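Local coordinates for protein condensin complex subunit 3 (PDB 5OQR) that serves as the regulatory HEAT-repeat subunit of condensin, the complex required to convert interphase chromatin into condensed, mitotic-like chromosomes, at residues V175-L180 with D201-K206. Residues are numbered along the deposited sequence; the frame is centred on the assembly and turned at random.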
# COMPACT_ATOMS: atom_id res chain seq x y z
N VAL A 175 7.82 -6.27 19.59
CA VAL A 175 7.50 -5.34 20.67
C VAL A 175 6.20 -4.60 20.35
O VAL A 175 5.27 -4.58 21.16
CB VAL A 175 8.66 -4.35 20.90
CG1 VAL A 175 8.37 -3.46 22.11
CG2 VAL A 175 9.97 -5.10 21.11
N ARG A 176 6.12 -4.00 19.16
CA ARG A 176 4.90 -3.32 18.76
C ARG A 176 3.69 -4.22 18.92
O ARG A 176 2.65 -3.80 19.44
CB ARG A 176 5.02 -2.85 17.30
CG ARG A 176 6.02 -1.73 17.09
CD ARG A 176 5.83 -1.06 15.74
NE ARG A 176 6.02 -1.99 14.63
CZ ARG A 176 7.20 -2.40 14.19
NH1 ARG A 176 7.27 -3.24 13.16
NH2 ARG A 176 8.31 -2.00 14.78
N ARG A 177 3.80 -5.48 18.49
CA ARG A 177 2.67 -6.40 18.60
C ARG A 177 2.27 -6.61 20.06
O ARG A 177 1.07 -6.67 20.38
CB ARG A 177 3.01 -7.74 17.95
CG ARG A 177 1.91 -8.77 18.09
CD ARG A 177 1.97 -9.85 17.02
NE ARG A 177 3.01 -10.84 17.28
CZ ARG A 177 4.18 -10.91 16.65
NH1 ARG A 177 4.50 -10.04 15.71
NH2 ARG A 177 5.04 -11.87 16.97
N SER A 178 3.25 -6.72 20.96
CA SER A 178 2.93 -6.88 22.37
C SER A 178 2.17 -5.67 22.90
O SER A 178 1.19 -5.81 23.63
CB SER A 178 4.21 -7.10 23.17
OG SER A 178 3.91 -7.41 24.52
N VAL A 179 2.62 -4.46 22.53
CA VAL A 179 1.89 -3.26 22.91
C VAL A 179 0.52 -3.26 22.25
O VAL A 179 -0.49 -2.88 22.86
CB VAL A 179 2.68 -1.99 22.52
CG1 VAL A 179 2.05 -0.77 23.14
CG2 VAL A 179 4.14 -2.10 22.95
N LEU A 180 0.46 -3.70 20.99
CA LEU A 180 -0.79 -3.71 20.25
C LEU A 180 -1.81 -4.66 20.88
O LEU A 180 -3.02 -4.46 20.73
CB LEU A 180 -0.51 -4.11 18.80
CG LEU A 180 -1.68 -4.25 17.82
CD1 LEU A 180 -2.60 -3.04 17.88
CD2 LEU A 180 -1.12 -4.44 16.42
N ASP A 201 5.06 -5.28 9.23
CA ASP A 201 5.01 -6.71 9.51
C ASP A 201 3.59 -7.22 9.32
O ASP A 201 2.64 -6.65 9.86
CB ASP A 201 5.50 -7.00 10.93
CG ASP A 201 5.45 -8.47 11.28
OD1 ASP A 201 4.40 -8.92 11.79
OD2 ASP A 201 6.44 -9.18 11.03
N ALA A 202 3.46 -8.30 8.54
CA ALA A 202 2.13 -8.84 8.25
C ALA A 202 1.43 -9.30 9.52
O ALA A 202 0.22 -9.08 9.68
CB ALA A 202 2.25 -10.00 7.26
N ALA A 203 2.16 -9.94 10.44
CA ALA A 203 1.53 -10.44 11.66
C ALA A 203 0.93 -9.30 12.47
O ALA A 203 -0.15 -9.45 13.06
CB ALA A 203 2.54 -11.22 12.49
N ASN A 204 1.61 -8.15 12.52
CA ASN A 204 1.06 -7.01 13.24
C ASN A 204 -0.22 -6.50 12.58
O ASN A 204 -1.20 -6.19 13.26
CB ASN A 204 2.09 -5.89 13.32
CG ASN A 204 3.34 -6.31 14.06
OD1 ASN A 204 3.82 -7.44 13.91
ND2 ASN A 204 3.88 -5.42 14.88
N ARG A 205 -0.22 -6.42 11.25
CA ARG A 205 -1.44 -6.04 10.53
C ARG A 205 -2.57 -7.01 10.84
O ARG A 205 -3.68 -6.60 11.18
CB ARG A 205 -1.16 -5.99 9.03
CG ARG A 205 -0.41 -4.76 8.57
CD ARG A 205 -0.25 -4.74 7.06
NE ARG A 205 1.11 -5.09 6.65
CZ ARG A 205 1.44 -6.05 5.79
NH1 ARG A 205 2.72 -6.26 5.51
NH2 ARG A 205 0.51 -6.79 5.20
N LYS A 206 -2.29 -8.31 10.71
CA LYS A 206 -3.32 -9.31 10.97
C LYS A 206 -3.85 -9.23 12.40
O LYS A 206 -5.02 -9.51 12.64
CB LYS A 206 -2.75 -10.70 10.70
CG LYS A 206 -3.64 -11.83 11.13
CD LYS A 206 -3.16 -13.13 10.55
CE LYS A 206 -3.53 -14.30 11.43
NZ LYS A 206 -5.00 -14.46 11.59
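Arg177 and Asn204 face each other across two helical segments, 175-180 and 202-206, that run nearly parallel, their axes 9° apart and 9.8 Å distant at closest approach. The CA atoms of Arg177 and Asn204 lie 5.6 Å from each other. This is side-by-side helix packing in the HEAT-repeat solenoid of the subunit: helix 173-182 belongs to the fourth repeat, and helix 202-212, further along the chain, packs beside it. Asn204 buries more surface against the other segment than any other residue here. Its CG stands anti to the carbonyl carbon (chi1 -61°), which carries the amide across to the other helix, where ND2 lies 3.7 Å from Arg176 CB and is hydrogen-bonded to the backbone oxygen of Ser173. OD1 of the same amide accepts from Arg177 NH1 at 3.2 Å. That bond is bent, 137° at the hydrogen; OD1 sits at the guanidinium edge, practically in its plane, whereas NH1 stands above the carbonyl plane and misses the lone pairs, and the guanidinium and amide planes are nearly perpendicular. An alanine in place of Asn204 would probably leave Arg177 NH1 without this acceptor, the Ser173 oxygen without its side-chain donor, and a gap beside Arg176 CB. Arg176 itself turns its polar end elsewhere, to a salt bridge with Asp199 and a hydrogen bond to the Asp170 oxygen. Leu180 CD2 packs 3.6 Å from the backbone O of Asn204, and its side chain also touches Val208 and Val212. Asp201 is the N-cap of helix 202-212: its OD1 accepts from Asn204 N at 3.0 Å through the anti lone pair, and lies 4.1 Å from Arg177 NH1, too far for a salt bridge although the charges are opposite.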